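Local coordinates for iron-regulated outer membrane protein (Neisseria meningitidis, PDB 4B7O) that probably carries iron across the meningococcal outer membrane as a TonB-dependent transporter of the plug-and-barrel type, at residues N101-F106 with Y132-F137; D140-K145 with K248-A253; E272-G277 with E305-N310; V332-R337 with H356-T361. One frame throughout, in Å; residues are numbered along the deposited sequence.

Contact 1: residues N101-F106 with Y132-F137; sequences NGTSQF and YHQGRF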
loop_
_atom_site.group_PDB
_atom_site.type_symbol
_atom_site.label_atom_id
_atom_site.label_comp_id
_atom_site.label_asym_id
_atom_site.label_seq_id
_atom_site.Cartn_x
_atom_site.Cartn_y
_atom_site.Cartn_z
ATOM N N ASN A 101 -10.223 -4.994 -10.243
ATOM C CA ASN A 101 -9.106 -4.347 -10.915
ATOM C C ASN A 101 -8.974 -2.969 -10.344
ATOM O O ASN A 101 -9.944 -2.429 -9.755
ATOM C CB ASN A 101 -9.363 -4.304 -12.400
ATOM C CG ASN A 101 -8.103 -4.043 -13.243
ATOM O OD1 ASN A 101 -7.030 -3.621 -12.751
ATOM N ND2 ASN A 101 -8.249 -4.269 -14.550
ATOM N N GLY A 102 -7.769 -2.408 -10.482
ATOM C CA GLY A 102 -7.483 -1.060 -9.987
ATOM C C GLY A 102 -7.842 -0.895 -8.517
ATOM O O GLY A 102 -7.525 -1.750 -7.685
ATOM N N THR A 103 -8.553 0.188 -8.220
ATOM C CA THR A 103 -8.871 0.596 -6.869
ATOM C C THR A 103 -10.099 -0.126 -6.341
ATOM O O THR A 103 -10.570 0.144 -5.218
ATOM C CB THR A 103 -8.962 2.122 -6.759
ATOM O OG1 THR A 103 -9.721 2.645 -7.866
ATOM C CG2 THR A 103 -7.581 2.667 -6.838
ATOM N N SER A 104 -10.598 -1.058 -7.144
ATOM C CA SER A 104 -11.442 -2.149 -6.635
ATOM C C SER A 104 -10.790 -2.885 -5.470
ATOM O O SER A 104 -11.513 -3.395 -4.616
ATOM C CB SER A 104 -11.738 -3.204 -7.718
ATOM O OG SER A 104 -12.798 -2.775 -8.567
ATOM N N GLN A 105 -9.445 -2.935 -5.466
ATOM C CA GLN A 105 -8.621 -3.740 -4.506
ATOM C C GLN A 105 -8.334 -3.049 -3.175
ATOM O O GLN A 105 -7.963 -1.859 -3.116
ATOM C CB GLN A 105 -7.245 -4.086 -5.107
ATOM C CG GLN A 105 -7.336 -5.000 -6.276
ATOM C CD GLN A 105 -6.020 -5.175 -6.986
ATOM O OE1 GLN A 105 -4.960 -4.951 -6.426
ATOM N NE2 GLN A 105 -6.086 -5.592 -8.226
ATOM N N PHE A 106 -8.476 -3.835 -2.118
ATOM C CA PHE A 106 -8.111 -3.445 -0.773
ATOM C C PHE A 106 -6.953 -4.291 -0.372
ATOM O O PHE A 106 -6.926 -5.506 -0.617
ATOM C CB PHE A 106 -9.231 -3.793 0.223
ATOM C CG PHE A 106 -10.519 -3.107 -0.054
ATOM C CD1 PHE A 106 -10.742 -1.832 0.442
ATOM C CD2 PHE A 106 -11.519 -3.739 -0.806
ATOM C CE1 PHE A 106 -11.940 -1.176 0.221
ATOM C CE2 PHE A 106 -12.712 -3.090 -1.050
ATOM C CZ PHE A 106 -12.924 -1.802 -0.532
ATOM N N TYR A 132 -14.834 5.229 0.582
ATOM C CA TYR A 132 -14.564 4.037 1.369
ATOM C C TYR A 132 -14.952 2.792 0.586
ATOM O O TYR A 132 -14.608 1.660 0.987
ATOM C CB TYR A 132 -15.208 4.104 2.793
ATOM C CG TYR A 132 -16.708 4.011 2.763
ATOM C CD1 TYR A 132 -17.511 5.156 2.500
ATOM C CD2 TYR A 132 -17.342 2.778 2.924
ATOM C CE1 TYR A 132 -18.896 5.058 2.437
ATOM C CE2 TYR A 132 -18.730 2.672 2.873
ATOM C CZ TYR A 132 -19.498 3.807 2.631
ATOM O OH TYR A 132 -20.861 3.658 2.544
ATOM N N HIS A 133 -15.666 3.000 -0.527
ATOM C CA HIS A 133 -16.123 1.909 -1.411
ATOM C C HIS A 133 -15.074 1.462 -2.393
ATOM O O HIS A 133 -15.359 0.718 -3.322
ATOM C CB HIS A 133 -17.378 2.345 -2.165
ATOM C CG HIS A 133 -18.634 2.237 -1.351
ATOM N ND1 HIS A 133 -19.142 1.064 -0.982
ATOM C CD2 HIS A 133 -19.480 3.212 -0.832
ATOM C CE1 HIS A 133 -20.265 1.257 -0.249
ATOM N NE2 HIS A 133 -20.473 2.568 -0.158
ATOM N N GLN A 134 -13.857 1.938 -2.217
ATOM C CA GLN A 134 -12.752 1.563 -3.052
ATOM C C GLN A 134 -11.470 1.619 -2.238
ATOM O O GLN A 134 -11.411 2.288 -1.182
ATOM C CB GLN A 134 -12.670 2.511 -4.224
ATOM C CG GLN A 134 -12.241 3.928 -3.905
ATOM C CD GLN A 134 -12.457 4.812 -5.126
ATOM O OE1 GLN A 134 -13.580 4.915 -5.629
ATOM N NE2 GLN A 134 -11.398 5.396 -5.644
ATOM N N GLY A 135 -10.448 0.911 -2.720
ATOM C CA GLY A 135 -9.193 0.831 -1.977
ATOM C C GLY A 135 -8.353 2.059 -2.313
ATOM O O GLY A 135 -8.589 2.727 -3.319
ATOM N N ARG A 136 -7.358 2.349 -1.488
ATOM C CA ARG A 136 -6.477 3.441 -1.798
ATOM C C ARG A 136 -5.572 3.060 -3.008
ATOM O O ARG A 136 -5.287 1.890 -3.243
ATOM C CB ARG A 136 -5.686 3.797 -0.556
ATOM C CG ARG A 136 -6.597 4.396 0.535
ATOM C CD ARG A 136 -5.778 4.588 1.812
ATOM N NE ARG A 136 -6.309 5.570 2.758
ATOM C CZ ARG A 136 -7.338 5.365 3.577
ATOM N NH1 ARG A 136 -8.010 4.206 3.599
ATOM N NH2 ARG A 136 -7.690 6.343 4.404
ATOM N N PHE A 137 -5.162 4.045 -3.782
ATOM C CA PHE A 137 -4.420 3.813 -5.043
ATOM C C PHE A 137 -3.154 2.970 -4.811
ATOM O O PHE A 137 -2.316 3.327 -3.956
ATOM C CB PHE A 137 -4.019 5.166 -5.676
ATOM C CG PHE A 137 -3.639 5.062 -7.128
ATOM C CD1 PHE A 137 -2.327 4.672 -7.524
ATOM C CD2 PHE A 137 -4.585 5.334 -8.128
ATOM C CE1 PHE A 137 -1.994 4.540 -8.882
ATOM C CE2 PHE A 137 -4.250 5.205 -9.474
ATOM C CZ PHE A 137 -2.957 4.815 -9.857
HETATM O O HOH W 1 -6.431 -0.123 -4.846
#
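The carbonyl oxygen of Thr103 takes a short hydrogen bond from Gly135 N (2.6 Å, N-H...O angle 161°), and Gln134 CB packs against the same oxygen at 3.3 Å. Both segments are loops of the plug domain, the part of a TonB-dependent transporter that sits in the barrel, and this buried contact ties two of its loops together. Gly135 fits closely under the 101-106 turn: its CA makes a CH...O contact with Gln105 O at 3.2 Å. A water lies within hydrogen-bonding distance of both Gln105 O and Arg136 O and bridges the two segments. Thr103 divides its branches. With chi1 at 45°, OG1 lies between the backbone N and the carbonyl carbon and is hydrogen-bonded to Glu283, while CG2 packs on Phe137 CA at 3.8 Å. The Gln134 side chain runs alongside Thr103, pointing the same way, although its NE2 stays 3.9 Å from Thr103 OG1. Phe106 closes the other end: chi1 of -61° sets CG beside the backbone N, from where the ring reaches along the 132-135 backbone. Phe106 CE1 lies 3.8 Å from Gln134 C, and Tyr132 O meets the ring at its edge, 4.0 Å from CE1.

Contact 2: residues D140-K145 with K248-A253; sequences DPALVK and KRSYLA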
loop_
_atom_site.group_PDB
_atom_site.type_symbol
_atom_site.label_atom_id
_atom_site.label_comp_id
_atom_site.label_asym_id
_atom_site.label_seq_id
_atom_site.Cartn_x
_atom_site.Cartn_y
_atom_site.Cartn_z
ATOM N N ASP A 140 1.956 1.162 -9.808
ATOM C CA ASP A 140 2.061 0.199 -10.864
ATOM C C ASP A 140 3.527 -0.256 -10.898
ATOM O O ASP A 140 4.430 0.547 -11.035
ATOM C CB ASP A 140 1.605 0.879 -12.153
ATOM C CG ASP A 140 2.046 0.140 -13.397
ATOM O OD1 ASP A 140 2.150 -1.103 -13.344
ATOM O OD2 ASP A 140 2.338 0.809 -14.428
ATOM N N PRO A 141 3.768 -1.548 -10.762
ATOM C CA PRO A 141 5.116 -2.131 -10.714
ATOM C C PRO A 141 5.990 -1.806 -11.879
ATOM O O PRO A 141 7.216 -1.903 -11.791
ATOM C CB PRO A 141 4.857 -3.650 -10.702
ATOM C CG PRO A 141 3.416 -3.816 -11.125
ATOM C CD PRO A 141 2.722 -2.573 -10.593
ATOM N N ALA A 142 5.393 -1.468 -13.003
ATOM C CA ALA A 142 6.211 -1.043 -14.124
ATOM C C ALA A 142 7.189 0.098 -13.752
ATOM O O ALA A 142 8.278 0.190 -14.255
ATOM C CB ALA A 142 5.304 -0.614 -15.281
ATOM N N LEU A 143 6.777 0.966 -12.855
ATOM C CA LEU A 143 7.565 2.091 -12.489
ATOM C C LEU A 143 8.665 1.797 -11.443
ATOM O O LEU A 143 9.631 2.557 -11.305
ATOM C CB LEU A 143 6.603 3.135 -11.926
ATOM C CG LEU A 143 5.586 3.763 -12.904
ATOM C CD1 LEU A 143 4.634 4.611 -12.084
ATOM C CD2 LEU A 143 6.249 4.604 -13.982
ATOM N N VAL A 144 8.519 0.711 -10.704
ATOM C CA VAL A 144 9.364 0.522 -9.540
ATOM C C VAL A 144 10.657 -0.245 -9.838
ATOM O O VAL A 144 10.718 -1.013 -10.784
ATOM C CB VAL A 144 8.566 -0.102 -8.383
ATOM C CG1 VAL A 144 7.227 0.594 -8.279
ATOM C CG2 VAL A 144 8.378 -1.590 -8.603
ATOM N N LYS A 145 11.688 -0.045 -9.032
ATOM C CA LYS A 145 12.876 -0.874 -9.147
ATOM C C LYS A 145 12.961 -1.929 -8.039
ATOM O O LYS A 145 13.534 -2.992 -8.219
ATOM C CB LYS A 145 14.132 -0.042 -9.180
ATOM C CG LYS A 145 14.477 0.665 -7.898
ATOM C CD LYS A 145 15.982 0.924 -7.861
ATOM C CE LYS A 145 16.305 2.169 -7.053
ATOM N NZ LYS A 145 17.567 2.016 -6.284
ATOM N N LYS A 248 -4.744 1.496 -18.016
ATOM C CA LYS A 248 -3.744 2.050 -17.081
ATOM C C LYS A 248 -2.568 2.621 -17.826
ATOM O O LYS A 248 -1.967 1.962 -18.672
ATOM C CB LYS A 248 -3.229 0.934 -16.199
ATOM C CG LYS A 248 -4.338 0.328 -15.346
ATOM C CD LYS A 248 -3.847 -0.990 -14.796
ATOM C CE LYS A 248 -4.802 -1.545 -13.785
ATOM N NZ LYS A 248 -4.575 -3.005 -13.655
ATOM N N ARG A 249 -2.232 3.855 -17.531
ATOM C CA ARG A 249 -1.046 4.456 -18.109
ATOM C C ARG A 249 -0.140 5.005 -17.034
ATOM O O ARG A 249 -0.599 5.623 -16.075
ATOM C CB ARG A 249 -1.440 5.575 -19.038
ATOM C CG ARG A 249 -2.091 4.979 -20.254
ATOM C CD ARG A 249 -2.844 5.999 -21.052
ATOM N NE ARG A 249 -3.813 5.313 -21.894
ATOM C CZ ARG A 249 -4.555 5.972 -22.761
ATOM N NH1 ARG A 249 -4.389 7.290 -22.881
ATOM N NH2 ARG A 249 -5.440 5.335 -23.496
ATOM N N SER A 250 1.144 4.780 -17.181
ATOM C CA SER A 250 2.060 5.385 -16.274
ATOM C C SER A 250 3.256 5.863 -17.035
ATOM O O SER A 250 3.631 5.256 -18.034
ATOM C CB SER A 250 2.452 4.402 -15.183
ATOM O OG SER A 250 3.063 3.258 -15.734
ATOM N N TYR A 251 3.820 6.981 -16.601
ATOM C CA TYR A 251 5.129 7.354 -17.072
ATOM C C TYR A 251 5.981 7.917 -15.937
ATOM O O TYR A 251 5.479 8.293 -14.885
ATOM C CB TYR A 251 5.020 8.261 -18.287
ATOM C CG TYR A 251 4.682 9.655 -17.965
ATOM C CD1 TYR A 251 5.690 10.563 -17.631
ATOM C CD2 TYR A 251 3.381 10.102 -18.042
ATOM C CE1 TYR A 251 5.396 11.862 -17.321
ATOM C CE2 TYR A 251 3.079 11.403 -17.762
ATOM C CZ TYR A 251 4.094 12.278 -17.394
ATOM O OH TYR A 251 3.810 13.587 -17.066
ATOM N N LEU A 252 7.284 7.908 -16.136
ATOM C CA LEU A 252 8.203 8.393 -15.129
ATOM C C LEU A 252 9.277 9.175 -15.837
ATOM O O LEU A 252 9.892 8.657 -16.789
ATOM C CB LEU A 252 8.822 7.216 -14.387
ATOM C CG LEU A 252 9.936 7.490 -13.382
ATOM C CD1 LEU A 252 9.552 8.428 -12.236
ATOM C CD2 LEU A 252 10.409 6.150 -12.837
ATOM N N ALA A 253 9.487 10.413 -15.409
ATOM C CA ALA A 253 10.670 11.142 -15.883
ATOM C C ALA A 253 11.583 11.470 -14.690
ATOM O O ALA A 253 11.122 11.948 -13.613
ATOM C CB ALA A 253 10.289 12.400 -16.627
#
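A short turn at 140-143 faces a barrel strand at 248-253 with no backbone hydrogen bonds between them, and the CA atoms of Leu143 and Leu252 come within 6.9 Å. The bond from Leu143 N to Asp140 O holds the turn, and a weak one from Ala142 N to Asp140 OD1 makes Asp140 the head of an Asx turn. The other carboxylate oxygen faces the strand: Ser250 OG donates to Asp140 OD2 over 2.9 Å and meets it nearly along the C-O axis. Asp140 reaches it because CG lies anti to the backbone N, chi1 163°. This is the plug resting on the inner wall of the barrel, where, at this point, an Asp-Ser hydrogen bond and two leucines make the join. Beside the polar bond, Leu143 spreads its branches along the strand. CD1 packs on Ser250 CB at 3.8 Å, and CD2 lies 3.7 Å from Leu252 CB and 3.9 Å from Tyr251 C, the two leucine side chains running at a slant to one another. Met271 on the next barrel strand also touches Leu143, and Leu252 reaches Thr171 of the plug.

Contact 3: residues E272-G277 with E305-N310; sequences EDQHRG and ETTQSN. Unlike the reference sequence in segment 272-277: Glu272 (reference Lys).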
loop_
_atom_site.group_PDB
_atom_site.type_symbol
_atom_site.label_atom_id
_atom_site.label_comp_id
_atom_site.label_asym_id
_atom_site.label_seq_id
_atom_site.Cartn_x
_atom_site.Cartn_y
_atom_site.Cartn_z
ATOM N N GLU A 272 3.501 9.891 -13.169
ATOM C CA GLU A 272 2.041 9.756 -13.197
ATOM C C GLU A 272 1.599 8.338 -13.399
ATOM O O GLU A 272 2.189 7.622 -14.210
ATOM C CB GLU A 272 1.430 10.521 -14.350
ATOM C CG GLU A 272 1.688 12.003 -14.247
ATOM C CD GLU A 272 0.473 12.861 -14.574
ATOM O OE1 GLU A 272 -0.391 12.471 -15.442
ATOM O OE2 GLU A 272 0.430 13.948 -13.946
ATOM N N ASP A 273 0.525 7.964 -12.726
ATOM C CA ASP A 273 -0.037 6.635 -12.805
ATOM C C ASP A 273 -1.537 6.866 -12.950
ATOM O O ASP A 273 -2.155 7.474 -12.085
ATOM C CB ASP A 273 0.257 5.899 -11.508
ATOM C CG ASP A 273 0.082 4.397 -11.622
ATOM O OD1 ASP A 273 -0.763 3.896 -12.390
ATOM O OD2 ASP A 273 0.808 3.686 -10.907
ATOM N N GLN A 274 -2.125 6.401 -14.029
ATOM C CA GLN A 274 -3.488 6.766 -14.311
ATOM C C GLN A 274 -4.353 5.599 -14.737
ATOM O O GLN A 274 -3.928 4.803 -15.562
ATOM C CB GLN A 274 -3.524 7.831 -15.374
ATOM C CG GLN A 274 -4.939 8.222 -15.737
ATOM C CD GLN A 274 -4.959 9.488 -16.578
ATOM O OE1 GLN A 274 -4.810 9.437 -17.778
ATOM N NE2 GLN A 274 -5.137 10.608 -15.945
ATOM N N HIS A 275 -5.510 5.447 -14.118
ATOM C CA HIS A 275 -6.474 4.429 -14.527
ATOM C C HIS A 275 -7.644 5.097 -15.192
ATOM O O HIS A 275 -8.179 6.060 -14.652
ATOM C CB HIS A 275 -7.056 3.710 -13.325
ATOM C CG HIS A 275 -6.044 2.985 -12.516
ATOM N ND1 HIS A 275 -6.385 2.223 -11.483
ATOM C CD2 HIS A 275 -4.653 2.922 -12.617
ATOM C CE1 HIS A 275 -5.298 1.694 -10.940
ATOM N NE2 HIS A 275 -4.235 2.124 -11.630
ATOM N N ARG A 276 -8.077 4.572 -16.338
ATOM C CA ARG A 276 -9.264 5.106 -16.977
ATOM C C ARG A 276 -10.186 4.015 -17.490
ATOM O O ARG A 276 -9.750 2.995 -17.996
ATOM C CB ARG A 276 -8.898 6.132 -18.046
ATOM C CG ARG A 276 -7.953 5.631 -19.092
ATOM C CD ARG A 276 -6.763 6.548 -19.275
ATOM N NE ARG A 276 -6.998 7.408 -20.422
ATOM C CZ ARG A 276 -6.215 8.419 -20.772
ATOM N NH1 ARG A 276 -5.104 8.680 -20.094
ATOM N NH2 ARG A 276 -6.535 9.154 -21.824
ATOM N N GLY A 277 -11.476 4.211 -17.320
ATOM C CA GLY A 277 -12.453 3.291 -17.858
ATOM C C GLY A 277 -13.849 3.548 -17.345
ATOM O O GLY A 277 -14.090 4.544 -16.673
ATOM N N GLU A 305 -11.502 8.806 -14.555
ATOM C CA GLU A 305 -10.048 8.744 -14.560
ATOM C C GLU A 305 -9.505 9.020 -13.184
ATOM O O GLU A 305 -9.742 10.091 -12.624
ATOM C CB GLU A 305 -9.437 9.736 -15.527
ATOM C CG GLU A 305 -9.665 9.439 -17.004
ATOM C CD GLU A 305 -9.110 10.542 -17.905
ATOM O OE1 GLU A 305 -8.712 11.578 -17.354
ATOM O OE2 GLU A 305 -9.060 10.372 -19.153
ATOM N N THR A 306 -8.761 8.048 -12.661
ATOM C CA THR A 306 -8.105 8.153 -11.374
ATOM C C THR A 306 -6.575 8.197 -11.541
ATOM O O THR A 306 -5.955 7.325 -12.168
ATOM C CB THR A 306 -8.541 7.016 -10.444
ATOM O OG1 THR A 306 -9.963 6.926 -10.494
ATOM C CG2 THR A 306 -8.137 7.335 -8.984
ATOM N N THR A 307 -5.974 9.222 -10.967
ATOM C CA THR A 307 -4.581 9.524 -11.220
ATOM C C THR A 307 -3.826 9.771 -9.920
ATOM O O THR A 307 -4.331 10.428 -9.027
ATOM C CB THR A 307 -4.474 10.784 -12.080
ATOM O OG1 THR A 307 -5.339 10.630 -13.214
ATOM C CG2 THR A 307 -3.037 11.003 -12.536
ATOM N N GLN A 308 -2.627 9.220 -9.822
ATOM C CA GLN A 308 -1.703 9.555 -8.758
ATOM C C GLN A 308 -0.491 10.145 -9.437
ATOM O O GLN A 308 0.055 9.548 -10.380
ATOM C CB GLN A 308 -1.310 8.293 -7.975
ATOM C CG GLN A 308 -0.503 8.587 -6.710
ATOM C CD GLN A 308 -0.319 7.363 -5.822
ATOM O OE1 GLN A 308 -1.058 7.167 -4.867
ATOM N NE2 GLN A 308 0.651 6.513 -6.162
ATOM N N SER A 309 -0.060 11.302 -8.969
ATOM C CA SER A 309 1.106 11.996 -9.524
ATOM C C SER A 309 2.050 12.336 -8.435
ATOM O O SER A 309 1.632 12.637 -7.336
ATOM C CB SER A 309 0.700 13.317 -10.174
ATOM O OG SER A 309 0.222 12.973 -11.439
ATOM N N ASN A 310 3.328 12.369 -8.764
ATOM C CA ASN A 310 4.352 12.615 -7.771
ATOM C C ASN A 310 5.479 13.451 -8.347
ATOM O O ASN A 310 6.104 13.058 -9.340
ATOM C CB ASN A 310 4.905 11.262 -7.292
ATOM C CG ASN A 310 5.574 11.357 -5.935
ATOM O OD1 ASN A 310 5.449 12.378 -5.230
ATOM N ND2 ASN A 310 6.284 10.288 -5.543
#
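Gln274 NE2 gives Thr307 OG1 a nearly straight bond, 2.7 Å at 176°, with the hydroxyl almost in the amide plane. An extended chain puts the amide there: Gln274 CG is anti to the backbone N (chi1 178°). Further along the same face, Ser309 OG donates to Glu272 OE2 over 2.7 Å, coming from well above the carboxylate plane. Under these side chains the backbones pair closely as antiparallel neighbours in the barrel wall, Asp273 with Gln308 and His275 with Thr306 being the hydrogen-bonded pairs. His275 N to Thr306 O is 2.7 Å. Asp273, His275 and Gln308 project from the opposite face and meet Phe137 of the plug. The end at Arg276 and Glu305 is looser. These two lie side by side, with Arg276 CB 3.6 Å from Glu305 CG, but the salt bridge is long, Arg276 NE to Glu305 OE2 being 3.8 Å. That oxygen sits over one guanidinium face, toward its rim, where no N-H points at it, and is hydrogen-bonded to Tyr303.

Contact 4: residues V332-R337 with H356-T361; sequences VLEKKR and HTRITT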
loop_
_atom_site.group_PDB
_atom_site.type_symbol
_atom_site.label_atom_id
_atom_site.label_comp_id
_atom_site.label_asym_id
_atom_site.label_seq_id
_atom_site.Cartn_x
_atom_site.Cartn_y
_atom_site.Cartn_z
ATOM N N VAL A 332 5.462 16.611 -3.778
ATOM C CA VAL A 332 4.045 17.010 -3.969
ATOM C C VAL A 332 3.322 15.853 -4.576
ATOM O O VAL A 332 3.656 15.371 -5.631
ATOM C CB VAL A 332 3.961 18.170 -4.991
ATOM C CG1 VAL A 332 2.549 18.679 -5.098
ATOM C CG2 VAL A 332 4.945 19.289 -4.612
ATOM N N LEU A 333 2.326 15.380 -3.914
ATOM C CA LEU A 333 1.682 14.201 -4.347
ATOM C C LEU A 333 0.246 14.597 -4.655
ATOM O O LEU A 333 -0.445 15.165 -3.806
ATOM C CB LEU A 333 1.685 13.246 -3.176
ATOM C CG LEU A 333 1.881 11.779 -3.479
ATOM C CD1 LEU A 333 1.887 10.979 -2.181
ATOM C CD2 LEU A 333 0.812 11.236 -4.416
ATOM N N GLU A 334 -0.206 14.317 -5.872
ATOM C CA GLU A 334 -1.567 14.642 -6.246
ATOM C C GLU A 334 -2.320 13.378 -6.580
ATOM O O GLU A 334 -1.864 12.583 -7.372
ATOM C CB GLU A 334 -1.641 15.612 -7.444
ATOM C CG GLU A 334 -0.808 16.889 -7.282
ATOM C CD GLU A 334 -1.575 18.181 -6.880
ATOM O OE1 GLU A 334 -2.736 18.115 -6.368
ATOM O OE2 GLU A 334 -0.976 19.284 -7.067
ATOM N N LYS A 335 -3.478 13.227 -5.968
ATOM C CA LYS A 335 -4.420 12.187 -6.236
ATOM C C LYS A 335 -5.602 12.978 -6.872
ATOM O O LYS A 335 -6.041 13.962 -6.269
ATOM C CB LYS A 335 -4.813 11.511 -4.898
ATOM C CG LYS A 335 -5.552 10.167 -4.957
ATOM C CD LYS A 335 -4.632 8.922 -4.700
ATOM C CE LYS A 335 -4.961 8.037 -3.443
ATOM N NZ LYS A 335 -6.256 7.239 -3.291
ATOM N N LYS A 336 -6.081 12.563 -8.067
ATOM C CA LYS A 336 -7.209 13.180 -8.825
ATOM C C LYS A 336 -8.229 12.153 -9.239
ATOM O O LYS A 336 -7.874 11.075 -9.722
ATOM C CB LYS A 336 -6.765 13.861 -10.118
ATOM C CG LYS A 336 -5.658 14.901 -9.944
ATOM C CD LYS A 336 -5.211 15.512 -11.284
ATOM C CE LYS A 336 -3.757 16.009 -11.254
ATOM N NZ LYS A 336 -3.419 16.647 -12.565
ATOM N N ARG A 337 -9.499 12.473 -9.043
ATOM C CA ARG A 337 -10.564 11.666 -9.590
ATOM C C ARG A 337 -11.344 12.555 -10.508
ATOM O O ARG A 337 -11.791 13.650 -10.126
ATOM C CB ARG A 337 -11.531 11.152 -8.516
ATOM C CG ARG A 337 -12.741 10.418 -9.080
ATOM C CD ARG A 337 -13.652 10.108 -7.937
ATOM N NE ARG A 337 -14.933 9.470 -8.271
ATOM C CZ ARG A 337 -15.988 10.089 -8.820
ATOM N NH1 ARG A 337 -15.963 11.400 -9.159
ATOM N NH2 ARG A 337 -17.074 9.363 -9.058
ATOM N N HIS A 356 -14.508 16.917 -10.690
ATOM C CA HIS A 356 -13.076 16.831 -10.415
ATOM C C HIS A 356 -12.908 16.861 -8.947
ATOM O O HIS A 356 -13.457 17.731 -8.273
ATOM C CB HIS A 356 -12.296 18.017 -10.982
ATOM C CG HIS A 356 -12.234 18.029 -12.474
ATOM N ND1 HIS A 356 -13.328 18.306 -13.252
ATOM C CD2 HIS A 356 -11.176 17.749 -13.356
ATOM C CE1 HIS A 356 -12.977 18.221 -14.561
ATOM N NE2 HIS A 356 -11.671 17.865 -14.626
ATOM N N THR A 357 -12.153 15.894 -8.428
ATOM C CA THR A 357 -11.818 15.843 -7.014
ATOM C C THR A 357 -10.311 15.662 -6.879
ATOM O O THR A 357 -9.692 14.811 -7.579
ATOM C CB THR A 357 -12.584 14.737 -6.276
ATOM O OG1 THR A 357 -13.875 14.556 -6.880
ATOM C CG2 THR A 357 -12.759 15.109 -4.778
ATOM N N ARG A 358 -9.730 16.456 -5.981
ATOM C CA ARG A 358 -8.302 16.491 -5.849
ATOM C C ARG A 358 -7.851 16.338 -4.412
ATOM O O ARG A 358 -8.513 16.838 -3.504
ATOM C CB ARG A 358 -7.766 17.818 -6.420
ATOM C CG ARG A 358 -6.664 17.611 -7.438
ATOM C CD ARG A 358 -6.511 18.762 -8.421
ATOM N NE ARG A 358 -5.952 19.933 -7.756
ATOM C CZ ARG A 358 -6.575 21.109 -7.701
ATOM N NH1 ARG A 358 -7.762 21.241 -8.279
ATOM N NH2 ARG A 358 -6.030 22.153 -7.078
ATOM N N ILE A 359 -6.707 15.684 -4.205
ATOM C CA ILE A 359 -6.070 15.638 -2.895
ATOM C C ILE A 359 -4.617 15.965 -3.090
ATOM O O ILE A 359 -3.969 15.417 -3.958
ATOM C CB ILE A 359 -6.130 14.261 -2.269
ATOM C CG1 ILE A 359 -7.538 13.714 -2.254
ATOM C CG2 ILE A 359 -5.645 14.350 -0.828
ATOM C CD1 ILE A 359 -7.552 12.297 -1.742
ATOM N N THR A 360 -4.084 16.860 -2.302
ATOM C CA THR A 360 -2.784 17.399 -2.607
ATOM C C THR A 360 -1.989 17.142 -1.359
ATOM O O THR A 360 -2.439 17.460 -0.278
ATOM C CB THR A 360 -2.815 18.960 -2.937
ATOM O OG1 THR A 360 -3.458 19.221 -4.189
ATOM C CG2 THR A 360 -1.446 19.516 -3.079
ATOM N N THR A 361 -0.811 16.575 -1.495
ATOM C CA THR A 361 -0.029 16.292 -0.350
ATOM C C THR A 361 1.287 16.885 -0.564
ATOM O O THR A 361 1.891 16.631 -1.611
ATOM C CB THR A 361 0.111 14.768 -0.171
ATOM O OG1 THR A 361 -1.192 14.254 0.108
ATOM C CG2 THR A 361 1.046 14.415 1.018
HETATM O O HOH W 2 -2.149 13.307 -2.446
#
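Glu334 runs alongside Thr360. Its CB sits 4.2 Å from Ile359 O, CG is anti to the carbonyl carbon, and a bend at chi2 (-101°) turns the carboxylate toward Thr360. CD is then 3.4 Å from Thr360 OG1. At the tip, Glu334 OE1 accepts a hydrogen bond from Thr360 OG1, modelled at 2.5 Å, which arrives 39° out of the carboxylate plane, while OE2 stays 3.8 Å from that hydroxyl. OE1 has a second, weaker partner: it lies in the plane of the Arg358 guanidinium, at its edge, in a long salt bridge of 3.9 Å to Arg358 NE. Thr360 OG1 also has a weak bond with Lys390. The two strands are antiparallel neighbours in the transporter's β-barrel wall, with three hydrogen-bonded pairs, Leu333 with Thr361, Lys335 with Ile359 and Arg337 with Thr357. On the face with Glu334, Lys336 and Arg358 run alongside each other, CG to CG at 3.8 Å; their like charges stay apart, Lys336 NZ lying 6.4 Å from Arg358 NE. The other face is more buried. There Leu333 CB packs on Thr361 CB, Lys335 CB on Ile359 CB, and Arg337 extends to a salt bridge with Asp342. A water bridges Leu333 O and Thr361 OG1.

From the N terminus the contacts follow in series, with no nesting or crossing. Contact 1 closes a 25-residue loop within the plug. Contact 2 spans 102 residues, bringing the plug onto barrel strand 246-259. Contacts 3 and 4 close loops of 27 and 18 residues between barrel strands adjacent along the chain. The wall runs unbroken through the last three: strand 246-259 pairs with 264-276, which pairs with 303-320, then 323-339 and 355-373. Contact 1 reaches that wall too. Gly102 CA packs on His275 CE1 of contact 3, Lys335 NZ of contact 4 approaches Phe137 N, and Asn101 OD1 meets Lys248 NZ of contact 2, so these plug loops touch the wall at several points.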